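Local coordinates for endoglucanase, glycoside hydrolase family 5 protein (Cytophaga hutchinsonii, PDB 5IHS) that probably hydrolyses internal beta-1,4-glucosidic bonds of cellulose as a TIM-barrel endoglucanase of glycoside hydrolase family 5, at residues G258-E263 against G313-D318; Y217-Y222 against A266-F271; D70-L75 against M107-A112; C81-A86 against S278-S283. All coordinates share one frame; numbering follows the deposited sequence.

Contact 1: residues G258-E263 against G313-D318; sequences GNFSPE and GKLVRD
Pro262, in the first turn of helix 262-274, lies nearest to Leu315 near the start of helix 311-329, their CA atoms 7.5 Å apart, while Gly258 to Ser261 lead into the first helix as loop. What joins the two is a single methyl group. CD1 of Leu315 reaches CB of Pro262 at 3.5 Å and CA of Pro262 at 3.7 Å. Leu315 has its CG opposite the backbone N (chi1 -176°), which carries the branched end out to the loop. The Phe260 ring comes in beside it, passing in the opposite sense, and its CZ lies 3.8 Å from the same CD1 in an oblique approach. Pro262 CD sits over one face of that ring, offset to its rim, so the proline and phenylalanine pack on each other as well as on the leucine. The polar groups stay at home: Ser261 OG bonds to Asn259 O at 2.8 Å, from above the carbonyl plane, and makes no capping bond although it stands at the N-cap. Thr265 and Tyr269 extend the bed for Leu315 along the other helix. This is a small apolar contact at the surface, joining helix 311-329 to the start of helix 262-274 and the loop leading into it, in the outer layer of the TIM barrel.

Contact 2: residues Y217-Y222 against A266-F271; sequences YTLHFY and ALWYEF
Between barrel strand and outer helix of the TIM barrel, Phe221 of strand 215-221 and Trp268 of helix 262-274 meet face on. The phenyl ring and the five-membered ring of the indole form an offset stack, centroids 3.8 Å apart and planes only 6° from parallel. The closest atoms are Phe221 CE1 and Trp268 CG, at 3.3 Å. Trp268 CD2 lies over the centre of the phenyl ring, whose CZ extends past the indole to within 3.6 Å of Trp268 CB. At the other end Phe221 CB stands 3.9 Å from the centroid of the Trp268 six-membered ring, over its face, in a CH-pi contact. In Phe221, chi1 of 71° sets CG between the backbone N and the carbonyl carbon, and chi2 of 87° turns the ring face to the indole. Leu219, two residues back on the same side of the strand, adds CD2 at 4.1 Å from Trp268 CZ3. The indole has further ties: NE1 bonds to the carbonyl O of His226, and Arg231 makes a cation-pi contact with the ring system. An alanine in place of Trp268 would probably leave the Phe221 ring without its stacking partner and the carbonyl of His226 without its donor, opening a gap between strand and helix. Dispersion between buried aromatic faces thus does the joining, while the indole's one polar group is satisfied by a loop carbonyl.

Contact 3: residues D70-L75 against M107-A112; sequences DVVKWL and MEVVNA
Val72 of helix 69-77 packs against Ala112 and Val109 of helix 99-116, and every contact across the pair is apolar. The tightest is between CB of Val72 and CB of Ala112, 3.8 Å apart. Both methyls of Val72 straddle the alanine: CG1 and CG2 each lie 3.9 Å from Ala112 CB. With CG1 opposite the backbone N (chi1 172°), CG2 is the branch that also reaches Val109, whose CG1 is 4.1 Å away. Because Ala112 offers no more than a methyl, the backbones can approach closely, and the CA atoms of Val72 and Ala112 are 6.3 Å apart. Hydrogen bonds run within each helix or to other parts of the fold, as where Asn111 OD1 meets the hydroxyl of Tyr147 on the next helix and Val71 N meets Asn68 OD1. Val109 also touches Leu57 of the first barrel strand, tying the interface inward. A serine at Val72 would probably lose the two-sided hold on Ala112 and the touch on Val109, placing a hydroxyl in a buried apolar seam. Across these two segments, then, the helices meet by close apolar packing of three small buried side chains, with no polar bond between them to fix direction.

Contact 4: residues C81-A86 against S278-S283; sequences CTVVRA and SYCNWS
Cys280, Arg85 and Val83 carry most of the buried surface between strands 83-89 and 279-284, the second and eighth of the barrel, next-but-one neighbours either side of strand 53-57, whose inward side chains meet inside the barrel. Nearer the start of the strands Val83 CG1 touches Cys280 SG at 3.6 Å; the cysteine has two deposited conformers, so this touch is less certain. Ile121 of the third strand packs on both. Two residues further along, Arg85 stretches inward, its chain extended from CG to NE. Its NH1 comes 3.8 Å from both CE3 and CZ3 of Trp282, with CE3 in the guanidinium plane at its edge. The two flat groups stand 74° apart, so the arginine does not lie flat on the indole. Other strands fix its head: NE forms a salt bridge with Glu156, and NH1 one with Glu248 as well as a hydrogen bond to Ser56 OG. Trp282 is followed by a cis peptide bond, and Ser283 CB sits over one face of its ring. An arginine on the second strand and a tryptophan before a cis peptide on the eighth are consistent with the active-site end of a family 5 TIM barrel, where Glu248, near the end of the seventh strand, probably corresponds to the family's nucleophile.

How the contacts relate
Contacts 2, 3 and 4 are buried, whereas contact 1 lies at the surface. Contacts 1 and 2 share helix 262-274: Tyr269 packs its OH on helix 311-329, 3.6 Å from Leu315 CD2, while Trp268 faces the barrel wall. Contacts 3 and 4 meet where helix 99-116 packs on strand 83-89, with Val109 CG1 4.1 Å from Val84 CG1. Chemistry follows depth and layer: contact 1 sets a leucine methyl against a proline and a phenylalanine at a helix start, contact 3 packs small aliphatic side chains between helices, contact 2 stacks rings between strand and helix, and the barrel interior of contact 4 mixes apolar side chains with a charged network. Contact 2 reaches that network through Tyr222 and His220, near Trp282 and Arg85.

Contact 1: residues G258-E263 against G313-D318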
# COMPACT_ATOMS: atom_id res chain seq x y z
N GLY A 258 6.91 -19.70 4.74
CA GLY A 258 6.91 -20.92 3.95
C GLY A 258 6.56 -20.68 2.48
O GLY A 258 5.95 -19.69 2.09
N ASN A 259 6.96 -21.64 1.63
CA ASN A 259 6.60 -21.63 0.21
C ASN A 259 7.09 -20.36 -0.51
O ASN A 259 6.34 -19.72 -1.26
CB ASN A 259 5.08 -21.81 -0.02
CG ASN A 259 4.60 -23.24 0.22
OD1 ASN A 259 4.89 -24.15 -0.56
ND2 ASN A 259 3.83 -23.42 1.27
N PHE A 260 8.35 -20.00 -0.29
CA PHE A 260 8.96 -18.94 -1.09
C PHE A 260 8.84 -19.31 -2.56
O PHE A 260 9.22 -20.41 -2.97
CB PHE A 260 10.43 -18.79 -0.68
CG PHE A 260 11.18 -17.68 -1.41
CD1 PHE A 260 10.70 -16.37 -1.46
CD2 PHE A 260 12.40 -17.96 -2.01
CE1 PHE A 260 11.40 -15.39 -2.13
CE2 PHE A 260 13.10 -16.97 -2.68
CZ PHE A 260 12.61 -15.68 -2.72
N SER A 261 8.29 -18.39 -3.36
CA SER A 261 7.84 -18.69 -4.71
C SER A 261 8.33 -17.64 -5.70
O SER A 261 7.54 -16.85 -6.24
CB SER A 261 6.31 -18.77 -4.76
OG SER A 261 5.83 -19.85 -3.97
N PRO A 262 9.64 -17.62 -5.99
CA PRO A 262 10.15 -16.58 -6.90
C PRO A 262 9.60 -16.64 -8.31
O PRO A 262 9.32 -15.59 -8.90
CB PRO A 262 11.67 -16.79 -6.86
CG PRO A 262 11.87 -18.15 -6.30
CD PRO A 262 10.72 -18.40 -5.39
N GLU A 263 9.44 -17.83 -8.90
CA GLU A 263 8.92 -17.89 -10.26
C GLU A 263 7.46 -17.43 -10.32
O GLU A 263 7.08 -16.68 -11.24
CB GLU A 263 9.11 -19.29 -10.86
CG GLU A 263 10.60 -19.60 -11.15
CD GLU A 263 11.17 -18.87 -12.37
OE1 GLU A 263 10.41 -18.59 -13.33
OE2 GLU A 263 12.40 -18.58 -12.39
N GLY A 313 13.64 -10.29 0.52
CA GLY A 313 14.07 -8.91 0.38
C GLY A 313 14.94 -8.70 -0.85
O GLY A 313 14.78 -7.70 -1.57
N LYS A 314 15.86 -9.62 -1.11
CA LYS A 314 16.72 -9.49 -2.28
C LYS A 314 15.90 -9.52 -3.56
O LYS A 314 16.14 -8.73 -4.48
CB LYS A 314 17.76 -10.62 -2.31
CG LYS A 314 18.43 -10.76 -3.67
CD LYS A 314 19.53 -11.80 -3.68
CE LYS A 314 20.08 -12.02 -5.08
NZ LYS A 314 20.48 -10.75 -5.74
N LEU A 315 14.95 -10.45 -3.66
CA LEU A 315 14.12 -10.55 -4.86
C LEU A 315 13.39 -9.25 -5.12
O LEU A 315 13.39 -8.71 -6.24
CB LEU A 315 13.13 -11.70 -4.67
CG LEU A 315 12.24 -12.03 -5.87
CD1 LEU A 315 11.71 -13.45 -5.71
CD2 LEU A 315 11.07 -11.06 -6.01
N VAL A 316 12.74 -8.71 -4.08
CA VAL A 316 11.91 -7.53 -4.23
C VAL A 316 12.76 -6.29 -4.50
O VAL A 316 12.42 -5.46 -5.35
CB VAL A 316 11.05 -7.39 -2.97
CG1 VAL A 316 10.39 -6.04 -2.89
CG2 VAL A 316 10.06 -8.55 -2.91
N ARG A 317 13.87 -6.15 -3.76
CA ARG A 317 14.77 -5.02 -3.97
C ARG A 317 15.36 -5.04 -5.37
O ARG A 317 15.46 -3.99 -6.03
CB ARG A 317 15.89 -5.02 -2.92
CG ARG A 317 16.91 -3.93 -3.11
CD ARG A 317 17.96 -3.97 -1.99
NE ARG A 317 19.08 -3.07 -2.22
CZ ARG A 317 20.15 -3.36 -2.96
NH1 ARG A 317 20.27 -4.52 -3.59
NH2 ARG A 317 21.10 -2.45 -3.11
N ASP A 318 15.73 -6.22 -5.87
CA ASP A 318 16.27 -6.29 -7.22
C ASP A 318 15.23 -5.83 -8.25
O ASP A 318 15.57 -5.12 -9.20
CB ASP A 318 16.74 -7.71 -7.53
CG ASP A 318 18.05 -8.09 -6.83
OD1 ASP A 318 18.72 -7.22 -6.22
OD2 ASP A 318 18.43 -9.30 -6.93

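Contact 2: residues Y217-Y222 against A266-F271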
# COMPACT_ATOMS: atom_id res chain seq x y z
N TYR A 217 -9.26 0.21 -5.82
CA TYR A 217 -9.66 -0.95 -5.03
C TYR A 217 -8.46 -1.86 -4.80
O TYR A 217 -7.64 -2.08 -5.69
CB TYR A 217 -10.83 -1.69 -5.71
CG TYR A 217 -11.98 -0.73 -5.94
CD1 TYR A 217 -12.02 0.05 -7.07
CD2 TYR A 217 -12.98 -0.56 -5.00
CE1 TYR A 217 -13.04 0.97 -7.27
CE2 TYR A 217 -14.01 0.34 -5.19
CZ TYR A 217 -14.03 1.12 -6.33
OH TYR A 217 -15.05 2.02 -6.51
N THR A 218 -8.38 -2.38 -3.58
CA THR A 218 -7.23 -3.17 -3.16
C THR A 218 -7.26 -4.59 -3.68
O THR A 218 -8.28 -5.28 -3.56
CB THR A 218 -7.21 -3.23 -1.64
OG1 THR A 218 -7.38 -1.91 -1.13
CG2 THR A 218 -5.91 -3.83 -1.13
N LEU A 219 -6.10 -5.05 -4.15
CA LEU A 219 -5.83 -6.46 -4.41
C LEU A 219 -4.58 -6.86 -3.62
O LEU A 219 -3.54 -6.21 -3.75
CB LEU A 219 -5.57 -6.70 -5.90
CG LEU A 219 -5.22 -8.13 -6.30
CD1 LEU A 219 -6.40 -9.04 -6.07
CD2 LEU A 219 -4.77 -8.17 -7.75
N HIS A 220 -4.69 -7.90 -2.80
CA HIS A 220 -3.54 -8.47 -2.08
C HIS A 220 -3.33 -9.91 -2.52
O HIS A 220 -4.28 -10.69 -2.56
CB HIS A 220 -3.77 -8.47 -0.58
CG HIS A 220 -3.68 -7.11 0.03
ND1 HIS A 220 -3.82 -6.89 1.38
CD2 HIS A 220 -3.44 -5.90 -0.53
CE1 HIS A 220 -3.67 -5.60 1.63
NE2 HIS A 220 -3.43 -4.99 0.49
N PHE A 221 -2.08 -10.28 -2.80
CA PHE A 221 -1.77 -11.64 -3.20
C PHE A 221 -0.49 -12.11 -2.53
O PHE A 221 0.42 -11.32 -2.25
CB PHE A 221 -1.67 -11.80 -4.73
CG PHE A 221 -0.46 -11.16 -5.34
CD1 PHE A 221 0.75 -11.84 -5.42
CD2 PHE A 221 -0.50 -9.85 -5.81
CE1 PHE A 221 1.88 -11.24 -5.95
CE2 PHE A 221 0.63 -9.26 -6.36
CZ PHE A 221 1.81 -9.95 -6.41
N TYR A 222 -0.43 -13.42 -2.33
CA TYR A 222 0.72 -14.12 -1.75
C TYR A 222 0.95 -15.31 -2.67
O TYR A 222 0.13 -16.25 -2.66
CB TYR A 222 0.48 -14.52 -0.29
CG TYR A 222 0.73 -13.33 0.66
CD1 TYR A 222 -0.19 -12.32 0.82
CD2 TYR A 222 1.95 -13.22 1.34
CE1 TYR A 222 0.09 -11.21 1.62
CE2 TYR A 222 2.23 -12.12 2.15
CZ TYR A 222 1.29 -11.13 2.29
OH TYR A 222 1.61 -10.06 3.10
N ALA A 266 7.29 -13.70 -10.19
CA ALA A 266 7.59 -13.11 -11.49
C ALA A 266 6.39 -13.13 -12.42
O ALA A 266 6.20 -12.20 -13.21
CB ALA A 266 8.79 -13.81 -12.13
N LEU A 267 5.56 -14.19 -12.37
CA LEU A 267 4.33 -14.19 -13.17
C LEU A 267 3.40 -13.08 -12.73
O LEU A 267 2.73 -12.46 -13.57
CB LEU A 267 3.62 -15.54 -13.08
CG LEU A 267 4.35 -16.73 -13.71
CD1 LEU A 267 3.48 -17.96 -13.60
CD2 LEU A 267 4.74 -16.47 -15.16
N TRP A 268 3.34 -12.81 -11.42
CA TRP A 268 2.56 -11.68 -10.95
C TRP A 268 3.15 -10.36 -11.43
O TRP A 268 2.40 -9.48 -11.87
CB TRP A 268 2.45 -11.71 -9.43
CG TRP A 268 1.34 -12.58 -8.93
CD1 TRP A 268 1.44 -13.85 -8.45
CD2 TRP A 268 -0.04 -12.22 -8.86
NE1 TRP A 268 0.19 -14.30 -8.06
CE2 TRP A 268 -0.73 -13.32 -8.31
CE3 TRP A 268 -0.75 -11.07 -9.19
CZ2 TRP A 268 -2.11 -13.29 -8.08
CZ3 TRP A 268 -2.11 -11.04 -8.96
CH2 TRP A 268 -2.78 -12.14 -8.41
N TYR A 269 4.47 -10.17 -11.32
CA TYR A 269 5.06 -8.93 -11.82
C TYR A 269 4.73 -8.71 -13.29
O TYR A 269 4.45 -7.58 -13.71
CB TYR A 269 6.57 -8.93 -11.64
CG TYR A 269 7.11 -8.78 -10.23
CD1 TYR A 269 6.46 -8.02 -9.25
CD2 TYR A 269 8.32 -9.36 -9.90
CE1 TYR A 269 7.00 -7.88 -7.98
CE2 TYR A 269 8.87 -9.22 -8.65
CZ TYR A 269 8.22 -8.48 -7.69
OH TYR A 269 8.81 -8.35 -6.44
N GLU A 270 4.76 -9.78 -14.09
CA GLU A 270 4.44 -9.66 -15.51
C GLU A 270 3.02 -9.13 -15.70
O GLU A 270 2.78 -8.22 -16.50
CB GLU A 270 4.61 -11.03 -16.17
CG GLU A 270 4.28 -11.12 -17.63
CD GLU A 270 4.67 -12.48 -18.18
OE1 GLU A 270 4.05 -13.49 -17.76
OE2 GLU A 270 5.63 -12.57 -18.98
N PHE A 271 2.07 -9.70 -14.96
CA PHE A 271 0.68 -9.27 -15.04
C PHE A 271 0.51 -7.82 -14.57
O PHE A 271 -0.16 -7.01 -15.23
CB PHE A 271 -0.17 -10.21 -14.18
CG PHE A 271 -1.61 -9.80 -14.05
CD1 PHE A 271 -2.52 -10.08 -15.05
CD2 PHE A 271 -2.06 -9.17 -12.90
CE1 PHE A 271 -3.85 -9.71 -14.93
CE2 PHE A 271 -3.39 -8.80 -12.77
CZ PHE A 271 -4.28 -9.08 -13.78

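Contact 3: residues D70-L75 against M107-A112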
# COMPACT_ATOMS: atom_id res chain seq x y z
N ASP A 70 15.20 7.87 8.43
CA ASP A 70 16.38 7.18 7.89
C ASP A 70 15.97 6.00 7.02
O ASP A 70 16.54 5.80 5.94
CB ASP A 70 17.28 6.71 9.03
CG ASP A 70 17.91 7.85 9.80
OD1 ASP A 70 18.28 8.87 9.18
OD2 ASP A 70 18.05 7.73 11.04
N VAL A 71 14.98 5.22 7.46
CA VAL A 71 14.46 4.13 6.65
C VAL A 71 13.86 4.65 5.35
O VAL A 71 14.11 4.10 4.27
CB VAL A 71 13.46 3.29 7.46
CG1 VAL A 71 12.63 2.36 6.58
CG2 VAL A 71 14.21 2.49 8.52
N VAL A 72 13.04 5.70 5.42
CA VAL A 72 12.42 6.20 4.19
C VAL A 72 13.48 6.66 3.20
O VAL A 72 13.40 6.37 2.00
CB VAL A 72 11.38 7.29 4.51
CG1 VAL A 72 10.87 7.94 3.23
CG2 VAL A 72 10.21 6.71 5.31
N LYS A 73 14.49 7.39 3.68
CA LYS A 73 15.55 7.85 2.78
C LYS A 73 16.29 6.68 2.15
O LYS A 73 16.59 6.70 0.95
CB LYS A 73 16.54 8.75 3.53
CG LYS A 73 17.57 9.37 2.61
CD LYS A 73 18.49 10.32 3.34
CE LYS A 73 19.52 10.91 2.40
NZ LYS A 73 20.47 11.75 3.15
N TRP A 74 16.59 5.65 2.94
CA TRP A 74 17.29 4.48 2.43
C TRP A 74 16.43 3.72 1.43
O TRP A 74 16.93 3.23 0.41
CB TRP A 74 17.71 3.57 3.61
CG TRP A 74 18.54 2.41 3.19
CD1 TRP A 74 18.16 1.11 3.12
CD2 TRP A 74 19.91 2.44 2.75
NE1 TRP A 74 19.19 0.33 2.68
CE2 TRP A 74 20.28 1.12 2.43
CE3 TRP A 74 20.86 3.46 2.59
CZ2 TRP A 74 21.55 0.79 1.98
CZ3 TRP A 74 22.12 3.12 2.14
CH2 TRP A 74 22.46 1.80 1.84
N LEU A 75 15.13 3.61 1.70
CA LEU A 75 14.24 2.96 0.74
C LEU A 75 14.23 3.71 -0.59
O LEU A 75 14.19 3.08 -1.65
CB LEU A 75 12.83 2.84 1.31
CG LEU A 75 12.68 1.82 2.44
CD1 LEU A 75 11.28 1.90 3.02
CD2 LEU A 75 12.98 0.41 1.96
N MET A 107 2.76 9.69 10.90
CA MET A 107 3.13 11.03 10.47
C MET A 107 4.63 11.16 10.26
O MET A 107 5.07 11.91 9.38
CB MET A 107 2.63 12.07 11.47
CG MET A 107 1.12 12.20 11.46
SD MET A 107 0.48 13.57 12.42
CE MET A 107 1.03 13.12 14.05
N GLU A 108 5.44 10.45 11.04
CA GLU A 108 6.88 10.50 10.81
C GLU A 108 7.22 9.96 9.42
O GLU A 108 8.05 10.53 8.71
CB GLU A 108 7.61 9.74 11.90
CG GLU A 108 9.13 9.86 11.83
CD GLU A 108 9.66 11.29 12.10
OE1 GLU A 108 8.88 12.16 12.52
OE2 GLU A 108 10.88 11.54 11.89
N VAL A 109 6.56 8.87 9.01
CA VAL A 109 6.80 8.31 7.69
C VAL A 109 6.27 9.22 6.60
O VAL A 109 6.93 9.45 5.58
CB VAL A 109 6.24 6.88 7.62
CG1 VAL A 109 6.27 6.33 6.20
CG2 VAL A 109 7.03 5.97 8.57
N VAL A 110 5.05 9.74 6.77
CA VAL A 110 4.49 10.68 5.80
C VAL A 110 5.41 11.89 5.65
O VAL A 110 5.71 12.32 4.53
CB VAL A 110 3.07 11.10 6.21
CG1 VAL A 110 2.57 12.24 5.33
CG2 VAL A 110 2.12 9.91 6.15
N ASN A 111 5.84 12.46 6.78
CA ASN A 111 6.69 13.65 6.72
C ASN A 111 7.98 13.35 5.97
O ASN A 111 8.48 14.18 5.21
CB ASN A 111 7.00 14.13 8.14
CG ASN A 111 5.81 14.82 8.80
OD1 ASN A 111 4.81 15.11 8.15
ND2 ASN A 111 5.94 15.11 10.10
N ALA A 112 8.55 12.17 6.20
CA ALA A 112 9.78 11.80 5.52
C ALA A 112 9.55 11.60 4.03
O ALA A 112 10.38 12.00 3.21
CB ALA A 112 10.36 10.52 6.12

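Contact 4: residues C81-A86 against S278-S283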
# COMPACT_ATOMS: atom_id res chain seq x y z
N CYS A 81 12.51 2.83 -4.08
CA CYS A 81 11.06 2.93 -3.90
C CYS A 81 10.54 4.27 -4.39
O CYS A 81 11.09 5.33 -4.08
CB CYS A 81 10.71 2.82 -2.41
SG CYS A 81 10.93 1.22 -1.67
N THR A 82 9.41 4.23 -5.11
CA THR A 82 8.66 5.43 -5.45
C THR A 82 7.44 5.63 -4.56
O THR A 82 6.79 6.68 -4.65
CB THR A 82 8.27 5.43 -6.92
OG1 THR A 82 7.52 4.25 -7.20
CG2 THR A 82 9.51 5.50 -7.82
N VAL A 83 7.17 4.67 -3.67
CA VAL A 83 6.09 4.75 -2.69
C VAL A 83 6.52 3.93 -1.48
O VAL A 83 7.22 2.92 -1.61
CB VAL A 83 4.75 4.27 -3.31
CG1 VAL A 83 4.82 2.80 -3.77
CG2 VAL A 83 3.58 4.48 -2.35
N VAL A 84 6.06 4.35 -0.30
CA VAL A 84 6.20 3.60 0.94
C VAL A 84 4.84 3.56 1.61
O VAL A 84 4.07 4.53 1.53
CB VAL A 84 7.29 4.22 1.87
CG1 VAL A 84 6.97 5.67 2.23
CG2 VAL A 84 7.49 3.39 3.13
N ARG A 85 4.53 2.46 2.28
CA ARG A 85 3.24 2.26 2.95
C ARG A 85 3.43 2.17 4.46
O ARG A 85 4.21 1.36 4.96
CB ARG A 85 2.57 1.00 2.40
CG ARG A 85 1.27 0.56 3.08
CD ARG A 85 0.73 -0.60 2.30
NE ARG A 85 -0.57 -1.15 2.68
CZ ARG A 85 -0.79 -2.35 3.22
NH1 ARG A 85 0.20 -3.10 3.70
NH2 ARG A 85 -2.03 -2.79 3.29
N ALA A 86 2.70 3.03 5.17
CA ALA A 86 2.68 3.06 6.63
C ALA A 86 1.47 2.25 7.09
O ALA A 86 0.33 2.69 6.91
CB ALA A 86 2.59 4.50 7.13
N SER A 278 0.14 -0.59 -9.60
CA SER A 278 1.15 -0.30 -8.60
C SER A 278 1.20 -1.41 -7.55
O SER A 278 0.20 -2.07 -7.26
CB SER A 278 0.82 1.02 -7.92
OG SER A 278 0.92 2.13 -8.80
N TYR A 279 2.39 -1.58 -6.94
CA TYR A 279 2.57 -2.68 -6.00
C TYR A 279 3.57 -2.36 -4.89
O TYR A 279 4.58 -1.71 -5.11
CB TYR A 279 2.92 -3.99 -6.72
CG TYR A 279 4.11 -4.06 -7.66
CD1 TYR A 279 5.41 -4.22 -7.18
CD2 TYR A 279 3.93 -4.10 -9.04
CE1 TYR A 279 6.48 -4.40 -8.02
CE2 TYR A 279 5.01 -4.28 -9.90
CZ TYR A 279 6.28 -4.45 -9.39
OH TYR A 279 7.33 -4.64 -10.27
N CYS A 280 3.25 -2.81 -3.66
CA CYS A 280 4.12 -2.66 -2.50
C CYS A 280 4.27 -4.00 -1.79
O CYS A 280 3.28 -4.67 -1.51
CB CYS A 280 3.55 -1.69 -1.46
SG CYS A 280 3.45 0.01 -1.96
N ASN A 281 5.51 -4.36 -1.46
CA ASN A 281 5.81 -5.65 -0.84
C ASN A 281 5.74 -5.60 0.68
O ASN A 281 6.21 -4.65 1.32
CB ASN A 281 7.21 -6.10 -1.25
CG ASN A 281 7.64 -7.38 -0.56
OD1 ASN A 281 8.56 -7.38 0.27
ND2 ASN A 281 7.01 -8.49 -0.92
N TRP A 282 5.20 -6.68 1.24
CA TRP A 282 5.18 -6.93 2.68
C TRP A 282 6.36 -7.84 3.03
O TRP A 282 6.38 -8.99 2.55
CB TRP A 282 3.87 -7.63 3.02
CG TRP A 282 3.61 -7.87 4.48
CD1 TRP A 282 3.87 -9.00 5.18
CD2 TRP A 282 3.00 -6.95 5.39
NE1 TRP A 282 3.46 -8.85 6.48
CE2 TRP A 282 2.92 -7.61 6.64
CE3 TRP A 282 2.52 -5.64 5.28
CZ2 TRP A 282 2.36 -7.00 7.77
CZ3 TRP A 282 1.96 -5.04 6.40
CH2 TRP A 282 1.88 -5.73 7.62
N SER A 283 7.32 -7.39 3.83
CA SER A 283 7.38 -6.08 4.46
C SER A 283 8.78 -5.79 4.98
O SER A 283 9.62 -6.69 5.11
CB SER A 283 6.44 -5.98 5.67
OG SER A 283 6.96 -6.67 6.79